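Local coordinates for protein beta-lactamase (Burkholderia cenocepacia, PDB 5E2G) that probably hydrolyses beta-lactams to substituted beta-amino acids, as expected of a class C beta-lactamase linked to antibiotic resistance, at residues D167-M172 and T185-P190; D5-V10 and Y37-G42; R124-L129 and E212-Q217. All coordinates share one frame; numbering follows the deposited sequence.

Contact 1: residues D167-M172 and T185-P190; sequences DFATLM and TYINVP
Ile-187 lies against one face of helix residues 168-172 and carries most of this contact. Its two branches go to different neighbours. CG1 sits 3.9 Å from CB of Met-172, a selenomethionine, and also touches that residue's CG. The two side chains cross obliquely. CG2 of Ile-187 turns to the methyl of Ala-169, one helical turn back, with 4.1 Å between CG2 and CB. With chi1 at -63°, CG1 lies beside the backbone N and faces Met-172, while CG2, anti to that N, faces Ala-169. The methyl CD1 only brushes Phe-168, at 4.5 Å from CE2. Within the helix, Met-172 CG lies over one face of the Phe-168 ring, 3.6 Å above its plane, toward the rim. Gln-217 and helix 64-77 close in around this buried part.

The outer side is looser. Asn-188 is exposed and brings OD1 to 3.7 Å from Ala-169 CB, a contact without a hydrogen bond. No hydrogen bond joins the two segments. Instead, Glu-173 of the same helix accepts from the backbone N of both Ile-187 and Asn-188. Asp-167, also exposed, is the N-cap. Its OD2 accepts from Thr-170 N at 3.0 Å and from Thr-170 OG1 at 2.7 Å. Both donors come on the anti side, tilted out of the carboxylate plane, and should hold the group in place.

The arrangement is a capped helix and the loop that follows it, folded back onto its first turns. It belongs to the helical region of the serine beta-lactamase fold.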
loop_
_atom_site.group_PDB
_atom_site.type_symbol
_atom_site.label_atom_id
_atom_site.label_comp_id
_atom_site.label_asym_id
_atom_site.label_seq_id
_atom_site.Cartn_x
_atom_site.Cartn_y
_atom_site.Cartn_z
ATOM N N ASP A 167 -1.943 -15.518 -14.179
ATOM C CA ASP A 167 -3.067 -14.882 -13.504
ATOM C C ASP A 167 -2.570 -13.974 -12.383
ATOM O O ASP A 167 -1.636 -14.319 -11.657
ATOM C CB ASP A 167 -3.973 -16.000 -12.964
ATOM C CG ASP A 167 -5.137 -15.499 -12.131
ATOM O OD1 ASP A 167 -6.104 -14.951 -12.706
ATOM O OD2 ASP A 167 -5.107 -15.716 -10.899
ATOM N N PHE A 168 -3.188 -12.797 -12.241
ATOM C CA PHE A 168 -2.708 -11.847 -11.237
ATOM C C PHE A 168 -2.844 -12.404 -9.818
ATOM O O PHE A 168 -1.863 -12.456 -9.062
ATOM C CB PHE A 168 -3.439 -10.506 -11.339
ATOM C CG PHE A 168 -3.048 -9.556 -10.246
ATOM C CD1 PHE A 168 -1.866 -8.837 -10.334
ATOM C CD2 PHE A 168 -3.818 -9.437 -9.098
ATOM C CE1 PHE A 168 -1.469 -7.979 -9.307
ATOM C CE2 PHE A 168 -3.432 -8.591 -8.072
ATOM C CZ PHE A 168 -2.249 -7.865 -8.177
ATOM N N ALA A 169 -4.066 -12.793 -9.422
ATOM C CA ALA A 169 -4.293 -13.259 -8.051
ATOM C C ALA A 169 -3.426 -14.465 -7.708
ATOM O O ALA A 169 -2.984 -14.607 -6.561
ATOM C CB ALA A 169 -5.774 -13.587 -7.836
ATOM N N THR A 170 -3.161 -15.330 -8.694
ATOM C CA THR A 170 -2.269 -16.470 -8.497
ATOM C C THR A 170 -0.845 -16.018 -8.195
ATOM O O THR A 170 -0.171 -16.590 -7.335
ATOM C CB THR A 170 -2.303 -17.357 -9.743
ATOM O OG1 THR A 170 -3.642 -17.819 -9.953
ATOM C CG2 THR A 170 -1.367 -18.544 -9.597
ATOM N N LEU A 171 -0.363 -14.999 -8.902
ATOM C CA LEU A 171 0.976 -14.478 -8.644
ATOM C C LEU A 171 1.105 -13.934 -7.230
ATOM O O LEU A 171 2.171 -14.026 -6.621
ATOM C CB LEU A 171 1.313 -13.383 -9.650
ATOM C CG LEU A 171 1.681 -13.799 -11.074
ATOM C CD1 LEU A 171 1.636 -12.604 -12.007
ATOM C CD2 LEU A 171 3.053 -14.448 -11.081
HETATM N N MSE A 172 0.040 -13.364 -6.691
HETATM C CA MSE A 172 0.097 -12.799 -5.358
HETATM C C MSE A 172 0.064 -13.895 -4.285
HETATM O O MSE A 172 0.858 -13.882 -3.349
HETATM C CB MSE A 172 -1.055 -11.821 -5.167
HETATM C CG MSE A 172 -1.018 -10.656 -6.134
HETATM SE SE MSE A 172 0.426 -9.370 -5.806
HETATM C CE MSE A 172 -0.500 -8.235 -4.525
ATOM N N THR A 185 -2.827 -13.706 4.194
ATOM C CA THR A 185 -2.939 -12.579 3.283
ATOM C C THR A 185 -3.586 -13.080 2.003
ATOM O O THR A 185 -3.153 -14.093 1.448
ATOM C CB THR A 185 -1.561 -11.969 2.993
ATOM O OG1 THR A 185 -0.953 -11.554 4.219
ATOM C CG2 THR A 185 -1.686 -10.773 2.075
ATOM N N TYR A 186 -4.626 -12.386 1.542
ATOM C CA TYR A 186 -5.433 -12.878 0.433
ATOM C C TYR A 186 -5.815 -11.758 -0.518
ATOM O O TYR A 186 -6.081 -10.632 -0.094
ATOM C CB TYR A 186 -6.717 -13.555 0.937
ATOM C CG TYR A 186 -6.456 -14.546 2.039
ATOM C CD1 TYR A 186 -5.894 -15.789 1.760
ATOM C CD2 TYR A 186 -6.747 -14.235 3.359
ATOM C CE1 TYR A 186 -5.641 -16.701 2.765
ATOM C CE2 TYR A 186 -6.504 -15.141 4.371
ATOM C CZ TYR A 186 -5.946 -16.371 4.069
ATOM O OH TYR A 186 -5.694 -17.270 5.078
ATOM N N ILE A 187 -5.845 -12.082 -1.808
ATOM C CA ILE A 187 -6.661 -11.317 -2.742
ATOM C C ILE A 187 -8.095 -11.819 -2.699
ATOM O O ILE A 187 -9.048 -11.038 -2.601
ATOM C CB ILE A 187 -6.074 -11.405 -4.163
ATOM C CG1 ILE A 187 -4.676 -10.786 -4.214
ATOM C CG2 ILE A 187 -6.993 -10.740 -5.169
ATOM C CD1 ILE A 187 -4.641 -9.325 -3.836
ATOM N N ASN A 188 -8.261 -13.138 -2.757
ATOM C CA ASN A 188 -9.547 -13.813 -2.612
ATOM C C ASN A 188 -9.531 -14.556 -1.282
ATOM O O ASN A 188 -8.748 -15.492 -1.102
ATOM C CB ASN A 188 -9.786 -14.767 -3.777
ATOM C CG ASN A 188 -9.762 -14.061 -5.109
ATOM O OD1 ASN A 188 -8.923 -14.348 -5.966
ATOM N ND2 ASN A 188 -10.676 -13.115 -5.290
ATOM N N VAL A 189 -10.374 -14.131 -0.354
ATOM C CA VAL A 189 -10.392 -14.758 0.972
ATOM C C VAL A 189 -11.064 -16.125 0.872
ATOM O O VAL A 189 -12.190 -16.219 0.351
ATOM C CB VAL A 189 -11.111 -13.862 1.977
ATOM C CG1 VAL A 189 -11.170 -14.539 3.342
ATOM C CG2 VAL A 189 -10.411 -12.509 2.084
ATOM N N PRO A 190 -10.431 -17.193 1.356
ATOM C CA PRO A 190 -10.995 -18.537 1.201
ATOM C C PRO A 190 -12.144 -18.787 2.164
ATOM O O PRO A 190 -12.314 -18.094 3.165
ATOM C CB PRO A 190 -9.815 -19.459 1.523
ATOM C CG PRO A 190 -8.612 -18.586 1.589
ATOM C CD PRO A 190 -9.100 -17.236 1.975
#

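Contact 2: residues D5-V10 and Y37-G42; sequences DLRDTV and YVFDYG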
loop_
_atom_site.group_PDB
_atom_site.type_symbol
_atom_site.label_atom_id
_atom_site.label_comp_id
_atom_site.label_asym_id
_atom_site.label_seq_id
_atom_site.Cartn_x
_atom_site.Cartn_y
_atom_site.Cartn_z
ATOM N N ASP A 5 5.721 -1.835 28.577
ATOM C CA ASP A 5 5.957 -0.436 28.242
ATOM C C ASP A 5 5.546 -0.143 26.809
ATOM O O ASP A 5 4.936 0.894 26.524
ATOM C CB ASP A 5 7.429 -0.087 28.450
ATOM C CG ASP A 5 7.818 -0.086 29.903
ATOM O OD1 ASP A 5 7.594 0.948 30.570
ATOM O OD2 ASP A 5 8.341 -1.118 30.375
ATOM N N LEU A 6 5.871 -1.058 25.894
ATOM C CA LEU A 6 5.528 -0.849 24.496
ATOM C C LEU A 6 4.021 -0.801 24.301
ATOM O O LEU A 6 3.506 0.085 23.610
ATOM C CB LEU A 6 6.155 -1.946 23.647
ATOM C CG LEU A 6 5.887 -1.811 22.153
ATOM C CD1 LEU A 6 6.176 -0.390 21.684
ATOM C CD2 LEU A 6 6.726 -2.821 21.394
ATOM N N ARG A 7 3.290 -1.732 24.915
ATOM C CA ARG A 7 1.843 -1.727 24.745
ATOM C C ARG A 7 1.234 -0.464 25.336
ATOM O O ARG A 7 0.323 0.124 24.741
ATOM C CB ARG A 7 1.213 -2.978 25.368
ATOM C CG ARG A 7 -0.142 -3.313 24.749
ATOM C CD ARG A 7 -0.955 -4.358 25.509
ATOM N NE ARG A 7 -2.388 -4.176 25.248
ATOM C CZ ARG A 7 -3.078 -4.810 24.300
ATOM N NH1 ARG A 7 -4.375 -4.561 24.140
ATOM N NH2 ARG A 7 -2.478 -5.704 23.524
ATOM N N ASP A 8 1.736 -0.022 26.493
ATOM C CA ASP A 8 1.230 1.211 27.085
ATOM C C ASP A 8 1.436 2.385 26.146
ATOM O O ASP A 8 0.547 3.231 25.997
ATOM C CB ASP A 8 1.913 1.486 28.423
ATOM C CG ASP A 8 1.737 0.357 29.414
ATOM O OD1 ASP A 8 0.894 -0.537 29.163
ATOM O OD2 ASP A 8 2.444 0.365 30.447
ATOM N N THR A 9 2.602 2.451 25.504
ATOM C CA THR A 9 2.873 3.532 24.563
ATOM C C THR A 9 1.858 3.535 23.427
ATOM O O THR A 9 1.331 4.589 23.051
ATOM C CB THR A 9 4.291 3.406 24.007
ATOM O OG1 THR A 9 5.235 3.402 25.083
ATOM C CG2 THR A 9 4.590 4.565 23.076
ATOM N N VAL A 10 1.574 2.359 22.864
ATOM C CA VAL A 10 0.588 2.277 21.791
ATOM C C VAL A 10 -0.788 2.651 22.317
ATOM O O VAL A 10 -1.484 3.499 21.744
ATOM C CB VAL A 10 0.595 0.873 21.160
ATOM C CG1 VAL A 10 -0.628 0.675 20.288
ATOM C CG2 VAL A 10 1.855 0.674 20.340
ATOM N N TYR A 37 5.954 -7.023 17.240
ATOM C CA TYR A 37 4.910 -7.111 18.254
ATOM C C TYR A 37 3.585 -6.776 17.594
ATOM O O TYR A 37 3.526 -5.898 16.732
ATOM C CB TYR A 37 5.124 -6.134 19.420
ATOM C CG TYR A 37 6.449 -6.253 20.133
ATOM C CD1 TYR A 37 6.571 -7.026 21.280
ATOM C CD2 TYR A 37 7.574 -5.591 19.662
ATOM C CE1 TYR A 37 7.778 -7.140 21.935
ATOM C CE2 TYR A 37 8.782 -5.698 20.310
ATOM C CZ TYR A 37 8.879 -6.473 21.446
ATOM O OH TYR A 37 10.084 -6.587 22.100
ATOM N N VAL A 38 2.522 -7.457 18.003
ATOM C CA VAL A 38 1.184 -7.131 17.533
ATOM C C VAL A 38 0.283 -6.944 18.741
ATOM O O VAL A 38 0.247 -7.799 19.630
ATOM C CB VAL A 38 0.611 -8.197 16.584
ATOM C CG1 VAL A 38 -0.829 -7.856 16.219
ATOM C CG2 VAL A 38 1.468 -8.288 15.331
ATOM N N PHE A 39 -0.433 -5.825 18.769
ATOM C CA PHE A 39 -1.316 -5.460 19.867
ATOM C C PHE A 39 -2.727 -5.295 19.322
ATOM O O PHE A 39 -2.962 -4.434 18.466
ATOM C CB PHE A 39 -0.841 -4.169 20.534
ATOM C CG PHE A 39 0.589 -4.218 20.987
ATOM C CD1 PHE A 39 0.973 -5.067 22.015
ATOM C CD2 PHE A 39 1.547 -3.429 20.380
ATOM C CE1 PHE A 39 2.282 -5.123 22.433
ATOM C CE2 PHE A 39 2.857 -3.477 20.797
ATOM C CZ PHE A 39 3.227 -4.328 21.824
ATOM N N ASP A 40 -3.657 -6.113 19.812
ATOM C CA ASP A 40 -5.028 -6.118 19.319
ATOM C C ASP A 40 -5.927 -5.332 20.262
ATOM O O ASP A 40 -5.735 -5.351 21.481
ATOM C CB ASP A 40 -5.553 -7.549 19.159
ATOM C CG ASP A 40 -4.877 -8.307 18.010
ATOM O OD1 ASP A 40 -4.493 -7.672 17.003
ATOM O OD2 ASP A 40 -4.724 -9.542 18.118
ATOM N N TYR A 41 -6.912 -4.640 19.692
ATOM C CA TYR A 41 -7.837 -3.825 20.467
ATOM C C TYR A 41 -9.261 -4.011 19.966
ATOM O O TYR A 41 -9.501 -4.058 18.757
ATOM C CB TYR A 41 -7.472 -2.338 20.398
ATOM C CG TYR A 41 -6.103 -2.011 20.943
ATOM C CD1 TYR A 41 -4.972 -2.119 20.144
ATOM C CD2 TYR A 41 -5.940 -1.592 22.254
ATOM C CE1 TYR A 41 -3.717 -1.823 20.637
ATOM C CE2 TYR A 41 -4.697 -1.296 22.755
ATOM C CZ TYR A 41 -3.587 -1.413 21.945
ATOM O OH TYR A 41 -2.342 -1.116 22.455
ATOM N N GLY A 42 -10.208 -4.104 20.890
ATOM C CA GLY A 42 -11.598 -4.035 20.493
ATOM C C GLY A 42 -12.082 -5.281 19.767
ATOM O O GLY A 42 -11.626 -6.397 20.022
HETATM O O HOH W 1 -3.322 -8.144 21.852
#
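Arg-7 overlaps the ring of Phe-39 along much of its length. Its CA stands over one face, 4.2 Å from the ring centroid, in a CH-pi contact. Its CG is anti to the backbone N, and this carries the chain across the ring, with CG 3.4 Å from Phe-39 CD1. The chain then runs on extended, opposite in direction to Phe-39. The guanidinium ends nearly perpendicular to the Phe-39 ring.

That guanidinium makes two hydrogen bonds and a cation-pi contact. NH1 donates to Asp-40 O at 3.1 Å, with an N-H...O angle of 157°. NH2 donates to a water that also accepts from Asp-40 N, so one arginine reaches Asp-40 O directly and Asp-40 N through the water. One guanidinium face lies over the Tyr-41 ring, with their planes 32° apart. This is an off-centre cation-pi contact, with Arg-7 CZ 4.6 Å from the ring centroid.

Leu-6 and Val-10 fill the buried side. Leu-6 CD2 rests over the face of Tyr-37, 3.7 Å from its centroid, while Leu-6 CG packs on Phe-39 CZ at 3.7 Å. Val-10 reaches Phe-39 with CG2 and comes to 3.3 Å of Tyr-41 OH with CG1. That hydroxyl is hydrogen-bonded to Thr-11, one residue further along the helix.

Tyr-37, Phe-39 and Tyr-41 pair through their backbones with strand 25-32. The backbone N and O of Asp-40, between the last two, serve the water and Arg-7. The axes of segments 5-10 and 37-42 approach to 9.8 Å, at 49°. This is an N-terminal helix laid across an outermost strand of the large antiparallel sheet, as in the alpha/beta part of serine beta-lactamases.

Contact 3: residues R124-L129 and E212-Q217; sequences RDDAGL and EGMLWQ
Met-214, a selenomethionine, reaches across to residues 124-126, most closely with its CE methyl. CB lies 4.4 Å from NH2 of Arg-124, obliquely to the guanidinium. This approach is loose, and the arginine is poorly ordered, next to a stretch that is not modelled. From CB the chain leaves with CG anti to the backbone N (chi1 -170°), then bends twice. The first bend brings SE to 4.2 Å from Asp-126 OD1. The second turns CE onto the backbone, where it lies 3.3 Å from Arg-124 O and 4.2 Å from Asp-125 N. The methyl thus meets the peptide just ahead of helix 126-135.

Met-214 and Leu-215 are the two central residues of a type II beta turn running from Gly-213 to Trp-216. Leu-215 is also the N-cap of helix 216-220. The contact therefore sets a turn against the start of another helix, at the surface of the helical region of the class C fold.

Beside the selenomethionine, Leu-215 CD2 fits against both methyls of Leu-129. Leu-215 CD2 is 3.9 Å from Leu-129 CD1 and 4.1 Å from Leu-129 CD2. The two leucines cross at about a right angle, and Trp-158 of helix 150-164 touches both. On the outer side, Asp-125 caps its helix: OD1 accepts from Gly-128 N at 3.0 Å, with the donor well above the carboxylate plane.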
loop_
_atom_site.group_PDB
_atom_site.type_symbol
_atom_site.label_atom_id
_atom_site.label_comp_id
_atom_site.label_asym_id
_atom_site.label_seq_id
_atom_site.Cartn_x
_atom_site.Cartn_y
_atom_site.Cartn_z
ATOM N N ARG A 124 -15.910 -4.170 -16.485
ATOM C CA ARG A 124 -16.925 -5.213 -16.551
ATOM C C ARG A 124 -16.316 -6.489 -17.133
ATOM O O ARG A 124 -16.266 -7.522 -16.466
ATOM C CB ARG A 124 -18.120 -4.729 -17.378
ATOM C CG ARG A 124 -18.049 -3.238 -17.740
ATOM C CD ARG A 124 -18.742 -2.320 -16.721
ATOM N NE ARG A 124 -18.779 -2.880 -15.373
ATOM C CZ ARG A 124 -17.846 -2.678 -14.446
ATOM N NH1 ARG A 124 -17.966 -3.234 -13.248
ATOM N NH2 ARG A 124 -16.791 -1.923 -14.719
ATOM N N ASP A 125 -15.851 -6.411 -18.374
ATOM C CA ASP A 125 -14.999 -7.431 -18.972
ATOM C C ASP A 125 -13.710 -6.775 -19.467
ATOM O O ASP A 125 -13.527 -5.557 -19.370
ATOM C CB ASP A 125 -15.718 -8.172 -20.108
ATOM C CG ASP A 125 -16.316 -7.234 -21.141
ATOM O OD1 ASP A 125 -16.070 -6.014 -21.060
ATOM O OD2 ASP A 125 -17.032 -7.717 -22.040
ATOM N N ASP A 126 -12.813 -7.599 -20.007
ATOM C CA ASP A 126 -11.527 -7.090 -20.464
ATOM C C ASP A 126 -11.640 -6.355 -21.794
ATOM O O ASP A 126 -10.932 -5.365 -22.019
ATOM C CB ASP A 126 -10.530 -8.236 -20.564
ATOM C CG ASP A 126 -10.151 -8.775 -19.213
ATOM O OD1 ASP A 126 -10.395 -8.068 -18.216
ATOM O OD2 ASP A 126 -9.609 -9.895 -19.138
ATOM N N ALA A 127 -12.514 -6.827 -22.689
ATOM C CA ALA A 127 -12.721 -6.124 -23.953
ATOM C C ALA A 127 -13.208 -4.698 -23.717
ATOM O O ALA A 127 -12.830 -3.777 -24.450
ATOM C CB ALA A 127 -13.705 -6.897 -24.830
ATOM N N GLY A 128 -14.030 -4.493 -22.683
ATOM C CA GLY A 128 -14.482 -3.148 -22.359
ATOM C C GLY A 128 -13.404 -2.306 -21.702
ATOM O O GLY A 128 -13.336 -1.092 -21.914
ATOM N N LEU A 129 -12.560 -2.937 -20.883
ATOM C CA LEU A 129 -11.376 -2.261 -20.360
ATOM C C LEU A 129 -10.503 -1.741 -21.495
ATOM O O LEU A 129 -10.128 -0.562 -21.518
ATOM C CB LEU A 129 -10.582 -3.215 -19.465
ATOM C CG LEU A 129 -9.186 -2.734 -19.069
ATOM C CD1 LEU A 129 -9.292 -1.464 -18.261
ATOM C CD2 LEU A 129 -8.420 -3.808 -18.304
ATOM N N GLU A 212 -16.107 -4.891 -5.510
ATOM C CA GLU A 212 -14.973 -5.269 -6.356
ATOM C C GLU A 212 -15.191 -4.793 -7.790
ATOM O O GLU A 212 -15.729 -5.518 -8.628
ATOM C CB GLU A 212 -14.764 -6.773 -6.310
ATOM C CG GLU A 212 -14.508 -7.328 -4.921
ATOM C CD GLU A 212 -14.567 -8.846 -4.885
ATOM O OE1 GLU A 212 -13.910 -9.465 -4.016
ATOM O OE2 GLU A 212 -15.274 -9.426 -5.737
ATOM N N GLY A 213 -14.721 -3.585 -8.087
ATOM C CA GLY A 213 -14.742 -3.078 -9.443
ATOM C C GLY A 213 -13.716 -3.789 -10.309
ATOM O O GLY A 213 -13.166 -4.833 -9.959
HETATM N N MSE A 214 -13.464 -3.206 -11.475
HETATM C CA MSE A 214 -12.433 -3.743 -12.358
HETATM C C MSE A 214 -11.072 -3.232 -11.889
HETATM O O MSE A 214 -10.982 -2.128 -11.339
HETATM C CB MSE A 214 -12.705 -3.357 -13.816
HETATM C CG MSE A 214 -11.825 -4.048 -14.867
HETATM SE SE MSE A 214 -11.775 -6.008 -14.815
HETATM C CE MSE A 214 -13.686 -6.384 -14.727
ATOM N N LEU A 215 -10.025 -4.035 -12.099
ATOM C CA LEU A 215 -8.718 -3.778 -11.501
ATOM C C LEU A 215 -8.828 -3.662 -9.986
ATOM O O LEU A 215 -8.110 -2.881 -9.360
ATOM C CB LEU A 215 -8.062 -2.515 -12.072
ATOM C CG LEU A 215 -7.545 -2.426 -13.512
ATOM C CD1 LEU A 215 -6.731 -3.646 -13.872
ATOM C CD2 LEU A 215 -8.664 -2.213 -14.510
ATOM N N TRP A 216 -9.741 -4.423 -9.383
ATOM C CA TRP A 216 -9.911 -4.344 -7.935
ATOM C C TRP A 216 -8.798 -5.062 -7.194
ATOM O O TRP A 216 -8.422 -4.650 -6.094
ATOM C CB TRP A 216 -11.255 -4.941 -7.514
ATOM C CG TRP A 216 -11.315 -6.446 -7.613
ATOM C CD1 TRP A 216 -11.699 -7.187 -8.700
ATOM C CD2 TRP A 216 -10.976 -7.392 -6.583
ATOM N NE1 TRP A 216 -11.620 -8.530 -8.409
ATOM C CE2 TRP A 216 -11.182 -8.683 -7.117
ATOM C CE3 TRP A 216 -10.522 -7.270 -5.262
ATOM C CZ2 TRP A 216 -10.942 -9.846 -6.375
ATOM C CZ3 TRP A 216 -10.292 -8.427 -4.527
ATOM C CH2 TRP A 216 -10.500 -9.695 -5.087
ATOM N N GLN A 217 -8.290 -6.150 -7.754
ATOM C CA GLN A 217 -7.237 -6.897 -7.070
ATOM C C GLN A 217 -5.935 -6.115 -6.992
ATOM O O GLN A 217 -5.359 -6.028 -5.892
ATOM C CB GLN A 217 -7.033 -8.247 -7.758
ATOM C CG GLN A 217 -8.208 -8.685 -8.596
ATOM C CD GLN A 217 -7.944 -9.984 -9.314
ATOM O OE1 GLN A 217 -7.329 -10.003 -10.380
ATOM N NE2 GLN A 217 -8.402 -11.086 -8.729
#

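Contacts 1 and 3 adjoin, with centres 16 Å apart. Segment 212-217 joins them: its turn faces residues 124-129, at the start of helix 126-135, and its last two residues pack on contact 1. Trp-216 CH2 lies 3.2 Å from Ile-187 O, and Gln-217 CB lies 3.6 Å from Phe-168 CE2. Contact 2 stands apart at the far edge of the large sheet, its centre 30 Å from that of contact 1 and 39 Å from that of contact 3. Contact 1 also touches helix 64-77. An SxxK pattern, Ser-62 with Lys-65, spans the start of that helix, with the serine just before it. With Tyr-148 and Lys-313, it is consistent with the active site of a serine beta-lactamase.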